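Local coordinates for dipeptidase AC. Metallo peptidase. MEROPS family M19 (Rhodobacter sphaeroides, PDB 3LY0), which probably hydrolyses dipeptides as a zinc-dependent metallodipeptidase and here holds a phosphinate mimic of L-Ala-D-Ala, at residues D11-F16 and I135-G140; V230-N235 and E345-L350; H291-D294 and H300-M303. One frame throughout, in Å; residues are numbered along the deposited sequence.

Interaction 1: D11-F16 and I135-G140; sequences DGHNDF and IMHMEG. With ZN (zinc ion), chain D; ZN (zinc ion), chain E; LY0 ((2R)-3-[(R)-[(1R)-1-aminoethyl](hydroxy)phosphoryl]-2-methylpropanoic acid), chain C.
H13 (chi1 -171°) and E139 (chi1 176°) both swing CG opposite their own backbone N, which sends an imidazole and an extended carboxylate chain from two separate strands to the same zinc ion, that of chain D. H13 NE2 binds this zinc at 2.2 Å, and E139 OE1 binds it at 2.1 Å. H13 NE2 and E139 OE1 lie 3.0 Å apart, yet no hydrogen bond joins them, since both are turned to the metal. OE1 sits at the edge of the imidazole, in its plane, while ring and carboxylate planes are 76° apart. D15 grips the ion with both OD1 and OD2; N1 and O31 of the phosphinate inhibitor bring its ligand atoms to six. E139 does double duty: its OE2 binds the zinc of chain E at 2.1 Å, where H212 and H233 are the other protein ligands. Two residues earlier, H137 crosses H13 at about a right angle, H137 CD2 standing 4.1 Å from H13 ND1; H137 ND1 is hydrogen-bonded to S161 OG. H13 is steadied through its backbone: H13 N donates to D11 OD2 at 3.0 Å, from above the carboxylate plane, closing an Asx turn, and S305 OG bonds to the same OD2. In this (beta/alpha)-barrel of the M19 family, strand 50-57 separates 9-11 from 132-139, and after the corner at G12 the zinc, not a backbone bond, joins the two segments. Inhibitor O31 bridges the metals, 2.2 Å from the zinc of chain D and 2.4 Å from the zinc of chain E. A bridging carboxylate and a phosphinate oxygen shared by two zincs are consistent with a binuclear hydrolase in which the metals polarise the scissile group and stabilise a tetrahedral intermediate.

Interaction 2: V230-N235 and E345-L350; sequences VATHSN and ENWYGL. With ZN (zinc ion), chain E; LY0 ((2R)-3-[(R)-[(1R)-1-aminoethyl](hydroxy)phosphoryl]-2-methylpropanoic acid), chain C.
T232 OG1 is gripped by two groups: H233 ND1 donates to it at 2.8 Å with an N-H...O angle of 157°, and D209 OD2 is hydrogen-bonded to it as well. The hydroxyl lies in the plane of the H233 ring, at its edge, which fixes the rotation of an imidazole whose NE2 binds the zinc of chain E at 2.2 Å. T232 is thus a second-shell residue. With OG1 between the backbone N and the carbonyl carbon (chi1 61°), its methyl CG2 is left to meet W347 CH2 at 4.0 Å. Here strand 230-231, parallel to 260-263, and the loop after it, which carries a metal ligand, pack against helix 336-354, the last helix of this TIM-barrel family member. V230 CG1 reaches the edge of the indole, 3.7 Å from W347 CH2, whereas V230 CG2 and L350 CD2 meet tip to tip at 3.8 Å. An alanine at V230 would remove both methyls and would probably leave a gap between the indole edge and L350. M207 of strand 207-208 touches V230, T232 and L350, while the far end of the indole is tied down by W347 NE1 bonding to M303 O.

Interaction 3: H291-D294 and H300-M303; sequences HLID and HVGM
V301 drives its CG2 methyl against the helix backbone at the peptide between L292 and I293, the tightest part of this contact. V301 CG2 lies 3.8 Å from L292 O and 3.9 Å from I293 N, which is van der Waals packing with no hydrogen bond across. The same methyl meets L292 CB at 4.0 Å and I293 CG1, also at 4.0 Å; I293 and V301 cross at about a right angle. Because CG1 of V301 is anti to its backbone N (chi1 -176°), that second methyl is also turned to the helix, 4.2 Å from L292 CB. One valine therefore serves as the strand's whole contribution, and L289 and L296 of the same helix touch it too. Helix 283-296 returns the chain to strand 301-303, which lies parallel to 260-263 in the sheet, so this is the second half of a beta-alpha-beta crossover as found throughout TIM barrels. Away from V301 the contact loosens. I293 is partly exposed, though L342 of helix 336-354 and Y334 touch it, and D294, next along, is exposed and takes no part. H300, at the strand's entrance, is also partly exposed; H300 ND1 is hydrogen-bonded to G259 O, and its side chain touches R353. L342 also touches V301, while M303, farther along the strand, packs on L289 and V9.

Interaction 1 comes first along the chain and interaction 2 follows it, with interaction 3 nested between the two segments of interaction 2. The centres of interactions 1 and 2 are about 12 Å apart, those of 2 and 3 about 9 Å, and those of 1 and 3 about 19 Å. The first two meet at the binuclear site: the rings of H13 and H233 stack, and both contacts touch the zinc of chain E and the inhibitor. Interactions 2 and 3 share the parallel sheet 230-231, 260-263 and 301-303, and N346 ND2 ties helix 336-354 to V301 O. G12 N, next to the metal ligand H13, bonds to M303 O, which joins interaction 1 to the strand of interaction 3.

Interaction 1: D11-F16 and I135-G140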
# COMPACT_ATOMS: atom_id res chain seq x y z
N ASP A 11 -4.25 2.62 7.90
CA ASP A 11 -4.22 2.46 6.45
C ASP A 11 -3.07 1.61 5.92
O ASP A 11 -1.95 1.63 6.45
CB ASP A 11 -4.14 3.83 5.79
CG ASP A 11 -4.22 3.73 4.30
OD1 ASP A 11 -5.30 3.37 3.80
OD2 ASP A 11 -3.19 4.00 3.63
N GLY A 12 -3.35 0.91 4.83
CA GLY A 12 -2.42 -0.07 4.28
C GLY A 12 -1.27 0.45 3.43
O GLY A 12 -0.30 -0.28 3.24
N HIS A 13 -1.36 1.67 2.91
CA HIS A 13 -0.33 2.15 1.99
C HIS A 13 -0.44 3.62 1.65
O HIS A 13 -1.45 4.05 1.09
CB HIS A 13 -0.39 1.37 0.67
CG HIS A 13 0.77 1.65 -0.24
ND1 HIS A 13 1.94 0.93 -0.17
CD2 HIS A 13 0.95 2.58 -1.21
CE1 HIS A 13 2.78 1.38 -1.08
NE2 HIS A 13 2.21 2.39 -1.72
N ASN A 14 0.61 4.39 1.94
CA ASN A 14 0.67 5.75 1.41
C ASN A 14 2.07 6.10 0.94
O ASN A 14 3.04 5.48 1.37
CB ASN A 14 0.16 6.79 2.43
CG ASN A 14 1.20 7.15 3.47
OD1 ASN A 14 2.20 7.81 3.18
ND2 ASN A 14 0.97 6.72 4.71
N ASP A 15 2.14 7.07 0.03
CA ASP A 15 3.40 7.52 -0.52
C ASP A 15 3.76 8.95 -0.11
O ASP A 15 4.40 9.68 -0.86
CB ASP A 15 3.38 7.39 -2.05
CG ASP A 15 3.32 5.94 -2.48
OD1 ASP A 15 4.29 5.20 -2.24
OD2 ASP A 15 2.29 5.53 -3.05
N PHE A 16 3.36 9.34 1.09
CA PHE A 16 3.73 10.66 1.59
C PHE A 16 5.24 10.90 1.53
O PHE A 16 5.68 12.01 1.26
CB PHE A 16 3.23 10.86 3.01
CG PHE A 16 3.57 12.20 3.58
CD1 PHE A 16 4.55 12.32 4.55
CD2 PHE A 16 2.93 13.34 3.12
CE1 PHE A 16 4.88 13.55 5.08
CE2 PHE A 16 3.26 14.58 3.63
CZ PHE A 16 4.23 14.69 4.62
N ILE A 135 4.25 2.51 10.00
CA ILE A 135 5.05 1.31 9.75
C ILE A 135 5.97 1.60 8.57
O ILE A 135 5.51 2.02 7.50
CB ILE A 135 4.16 0.10 9.42
CG1 ILE A 135 3.23 -0.22 10.59
CG2 ILE A 135 5.02 -1.12 9.05
CD1 ILE A 135 2.23 -1.32 10.29
N MET A 136 7.27 1.39 8.77
CA MET A 136 8.23 1.50 7.67
C MET A 136 8.07 0.34 6.68
O MET A 136 8.24 -0.83 7.05
CB MET A 136 9.67 1.56 8.21
CG MET A 136 10.74 1.79 7.14
SD MET A 136 12.48 1.77 7.75
CE MET A 136 12.42 3.06 9.01
N HIS A 137 7.75 0.69 5.44
CA HIS A 137 7.41 -0.26 4.39
C HIS A 137 8.29 0.01 3.19
O HIS A 137 8.55 1.16 2.86
CB HIS A 137 5.95 -0.08 3.99
CG HIS A 137 5.54 -0.87 2.79
ND1 HIS A 137 5.21 -2.21 2.86
CD2 HIS A 137 5.42 -0.52 1.48
CE1 HIS A 137 4.90 -2.64 1.65
NE2 HIS A 137 5.02 -1.64 0.80
N MET A 138 8.73 -1.05 2.51
CA MET A 138 9.50 -0.90 1.28
C MET A 138 8.68 -1.44 0.12
O MET A 138 8.30 -2.60 0.12
CB MET A 138 10.83 -1.67 1.43
CG MET A 138 11.79 -1.61 0.26
SD MET A 138 13.46 -2.21 0.69
CE MET A 138 13.83 -1.07 1.99
N GLU A 139 8.38 -0.58 -0.86
CA GLU A 139 7.57 -0.96 -2.01
C GLU A 139 8.51 -1.20 -3.16
O GLU A 139 8.91 -0.26 -3.85
CB GLU A 139 6.59 0.16 -2.36
CG GLU A 139 5.76 -0.11 -3.61
CD GLU A 139 4.63 0.89 -3.80
OE1 GLU A 139 4.76 2.04 -3.35
OE2 GLU A 139 3.61 0.53 -4.40
N GLY A 140 8.86 -2.47 -3.39
CA GLY A 140 9.92 -2.83 -4.33
C GLY A 140 11.20 -2.95 -3.54
O GLY A 140 11.55 -2.06 -2.76
ZN ZN D . 3.23 3.53 -3.34
ZN ZN E . 1.77 0.83 -5.35
P LY0 C . 1.95 3.43 -6.27
C1 LY0 C . 3.77 5.08 -7.60
N1 LY0 C . 4.23 4.41 -5.25
C2 LY0 C . 3.21 4.75 -6.23
C4 LY0 C . 0.46 4.00 -7.18
C5 LY0 C . -0.06 3.05 -8.22
C6 LY0 C . -0.17 1.64 -7.73
C7 LY0 C . -1.28 3.55 -8.97
O31 LY0 C . 1.64 3.12 -4.83
O32 LY0 C . 2.57 2.16 -6.94
O61 LY0 C . -0.35 0.64 -8.62
O62 LY0 C . -0.06 1.36 -6.52

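Interaction 2: V230-N235 and E345-L350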
# COMPACT_ATOMS: atom_id res chain seq x y z
N VAL A 230 -0.82 -11.03 2.04
CA VAL A 230 -1.29 -9.66 2.17
C VAL A 230 -1.06 -8.91 0.87
O VAL A 230 0.01 -8.98 0.29
CB VAL A 230 -0.49 -8.92 3.26
CG1 VAL A 230 -0.97 -7.48 3.36
CG2 VAL A 230 -0.60 -9.63 4.60
N ALA A 231 -2.09 -8.19 0.43
CA ALA A 231 -1.93 -7.20 -0.63
C ALA A 231 -2.38 -5.88 -0.03
O ALA A 231 -3.56 -5.71 0.29
CB ALA A 231 -2.79 -7.57 -1.82
N THR A 232 -1.45 -4.96 0.20
CA THR A 232 -1.79 -3.76 0.96
C THR A 232 -2.68 -2.77 0.23
O THR A 232 -3.40 -2.00 0.87
CB THR A 232 -0.54 -2.97 1.42
OG1 THR A 232 0.20 -2.54 0.27
CG2 THR A 232 0.36 -3.80 2.36
N HIS A 233 -2.63 -2.77 -1.11
CA HIS A 233 -3.40 -1.80 -1.88
C HIS A 233 -3.79 -2.37 -3.25
O HIS A 233 -3.25 -1.99 -4.29
CB HIS A 233 -2.71 -0.41 -1.94
CG HIS A 233 -1.33 -0.40 -2.55
ND1 HIS A 233 -0.27 -1.14 -2.05
CD2 HIS A 233 -0.81 0.34 -3.56
CE1 HIS A 233 0.81 -0.90 -2.76
NE2 HIS A 233 0.52 0.01 -3.68
N SER A 234 -4.76 -3.28 -3.22
CA SER A 234 -5.22 -3.98 -4.43
C SER A 234 -6.71 -4.25 -4.32
O SER A 234 -7.21 -4.52 -3.22
CB SER A 234 -4.50 -5.32 -4.58
OG SER A 234 -3.11 -5.15 -4.74
N ASN A 235 -7.41 -4.20 -5.45
CA ASN A 235 -8.86 -4.38 -5.48
C ASN A 235 -9.29 -5.64 -6.20
O ASN A 235 -8.47 -6.53 -6.44
CB ASN A 235 -9.53 -3.12 -6.03
CG ASN A 235 -9.22 -1.89 -5.19
OD1 ASN A 235 -8.89 -2.01 -4.00
ND2 ASN A 235 -9.30 -0.70 -5.79
N GLU A 345 -9.40 -2.52 12.88
CA GLU A 345 -9.19 -3.75 13.67
C GLU A 345 -8.57 -4.87 12.84
O GLU A 345 -7.73 -5.62 13.33
CB GLU A 345 -10.48 -4.23 14.34
CG GLU A 345 -11.03 -3.26 15.38
CD GLU A 345 -12.32 -3.76 16.01
OE1 GLU A 345 -12.86 -4.78 15.54
OE2 GLU A 345 -12.80 -3.13 16.97
N ASN A 346 -8.98 -4.98 11.58
CA ASN A 346 -8.45 -6.05 10.74
C ASN A 346 -6.94 -5.91 10.51
O ASN A 346 -6.21 -6.90 10.57
CB ASN A 346 -9.20 -6.13 9.40
CG ASN A 346 -10.61 -6.67 9.56
OD1 ASN A 346 -10.96 -7.20 10.61
ND2 ASN A 346 -11.42 -6.54 8.53
N TRP A 347 -6.46 -4.70 10.23
CA TRP A 347 -5.02 -4.51 10.11
C TRP A 347 -4.31 -4.90 11.39
O TRP A 347 -3.27 -5.55 11.35
CB TRP A 347 -4.63 -3.08 9.73
CG TRP A 347 -4.62 -2.87 8.25
CD1 TRP A 347 -5.38 -1.98 7.54
CD2 TRP A 347 -3.83 -3.58 7.28
NE1 TRP A 347 -5.10 -2.08 6.20
CE2 TRP A 347 -4.16 -3.06 6.01
CE3 TRP A 347 -2.88 -4.61 7.37
CZ2 TRP A 347 -3.56 -3.53 4.84
CZ3 TRP A 347 -2.29 -5.07 6.20
CH2 TRP A 347 -2.64 -4.53 4.95
N TYR A 348 -4.85 -4.48 12.53
CA TYR A 348 -4.16 -4.77 13.79
C TYR A 348 -4.07 -6.28 14.03
O TYR A 348 -3.03 -6.77 14.47
CB TYR A 348 -4.82 -4.07 14.98
CG TYR A 348 -4.85 -2.55 14.91
CD1 TYR A 348 -4.04 -1.85 14.03
CD2 TYR A 348 -5.69 -1.83 15.74
CE1 TYR A 348 -4.07 -0.46 13.97
CE2 TYR A 348 -5.74 -0.44 15.69
CZ TYR A 348 -4.92 0.24 14.80
OH TYR A 348 -4.96 1.61 14.75
N GLY A 349 -5.15 -7.00 13.75
CA GLY A 349 -5.13 -8.45 13.84
C GLY A 349 -4.12 -9.07 12.89
O GLY A 349 -3.37 -9.97 13.26
N LEU A 350 -4.09 -8.59 11.64
CA LEU A 350 -3.13 -9.07 10.66
C LEU A 350 -1.69 -8.88 11.16
O LEU A 350 -0.84 -9.77 11.02
CB LEU A 350 -3.35 -8.35 9.32
CG LEU A 350 -2.40 -8.69 8.16
CD1 LEU A 350 -1.05 -7.99 8.30
CD2 LEU A 350 -2.20 -10.20 8.01
ZN ZN E . 1.77 0.83 -5.35
P LY0 C . 1.95 3.43 -6.27
C1 LY0 C . 3.77 5.08 -7.60
N1 LY0 C . 4.23 4.41 -5.25
C2 LY0 C . 3.21 4.75 -6.23
C4 LY0 C . 0.46 4.00 -7.18
C5 LY0 C . -0.06 3.05 -8.22
C6 LY0 C . -0.17 1.64 -7.73
C7 LY0 C . -1.28 3.55 -8.97
O31 LY0 C . 1.64 3.12 -4.83
O32 LY0 C . 2.57 2.16 -6.94
O61 LY0 C . -0.35 0.64 -8.62
O62 LY0 C . -0.06 1.36 -6.52

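Interaction 3: H291-D294 and H300-M303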
# COMPACT_ATOMS: atom_id res chain seq x y z
N HIS A 291 -17.45 -7.02 -2.77
CA HIS A 291 -16.87 -8.20 -3.39
C HIS A 291 -15.74 -8.78 -2.54
O HIS A 291 -15.66 -9.99 -2.34
CB HIS A 291 -16.37 -7.91 -4.81
CG HIS A 291 -16.04 -9.14 -5.59
ND1 HIS A 291 -16.96 -9.78 -6.39
CD2 HIS A 291 -14.90 -9.86 -5.68
CE1 HIS A 291 -16.39 -10.84 -6.94
NE2 HIS A 291 -15.14 -10.91 -6.53
N LEU A 292 -14.88 -7.90 -2.05
CA LEU A 292 -13.77 -8.32 -1.20
C LEU A 292 -14.28 -8.94 0.10
O LEU A 292 -13.82 -10.01 0.50
CB LEU A 292 -12.83 -7.15 -0.90
CG LEU A 292 -12.08 -6.60 -2.12
CD1 LEU A 292 -11.38 -5.30 -1.75
CD2 LEU A 292 -11.06 -7.61 -2.62
N ILE A 293 -15.24 -8.27 0.74
CA ILE A 293 -15.78 -8.76 2.00
C ILE A 293 -16.46 -10.11 1.82
O ILE A 293 -16.32 -11.01 2.64
CB ILE A 293 -16.74 -7.74 2.64
CG1 ILE A 293 -15.95 -6.50 3.07
CG2 ILE A 293 -17.45 -8.35 3.85
CD1 ILE A 293 -16.80 -5.30 3.39
N ASP A 294 -17.21 -10.25 0.73
CA ASP A 294 -17.93 -11.49 0.48
C ASP A 294 -17.00 -12.69 0.32
O ASP A 294 -17.29 -13.77 0.82
CB ASP A 294 -18.80 -11.35 -0.77
CG ASP A 294 -19.69 -12.55 -0.99
OD1 ASP A 294 -19.24 -13.51 -1.66
OD2 ASP A 294 -20.82 -12.54 -0.48
N HIS A 300 -10.88 -9.78 6.90
CA HIS A 300 -9.70 -9.83 6.04
C HIS A 300 -9.65 -8.73 4.99
O HIS A 300 -8.96 -8.87 3.97
CB HIS A 300 -9.58 -11.21 5.40
CG HIS A 300 -9.56 -12.33 6.39
ND1 HIS A 300 -8.46 -12.60 7.18
CD2 HIS A 300 -10.52 -13.21 6.76
CE1 HIS A 300 -8.74 -13.62 7.98
NE2 HIS A 300 -9.98 -14.01 7.74
N VAL A 301 -10.37 -7.65 5.25
CA VAL A 301 -10.42 -6.49 4.36
C VAL A 301 -10.20 -5.21 5.17
O VAL A 301 -10.70 -5.07 6.28
CB VAL A 301 -11.78 -6.39 3.65
CG1 VAL A 301 -11.75 -5.22 2.67
CG2 VAL A 301 -12.11 -7.69 2.95
N GLY A 302 -9.44 -4.28 4.61
CA GLY A 302 -9.30 -2.98 5.23
C GLY A 302 -9.04 -1.93 4.18
O GLY A 302 -9.34 -2.14 3.00
N MET A 303 -8.50 -0.79 4.60
CA MET A 303 -8.15 0.28 3.67
C MET A 303 -6.69 0.19 3.27
O MET A 303 -5.83 -0.13 4.09
CB MET A 303 -8.41 1.65 4.29
CG MET A 303 -9.80 1.84 4.89
SD MET A 303 -11.19 1.91 3.70
CE MET A 303 -11.88 0.27 3.87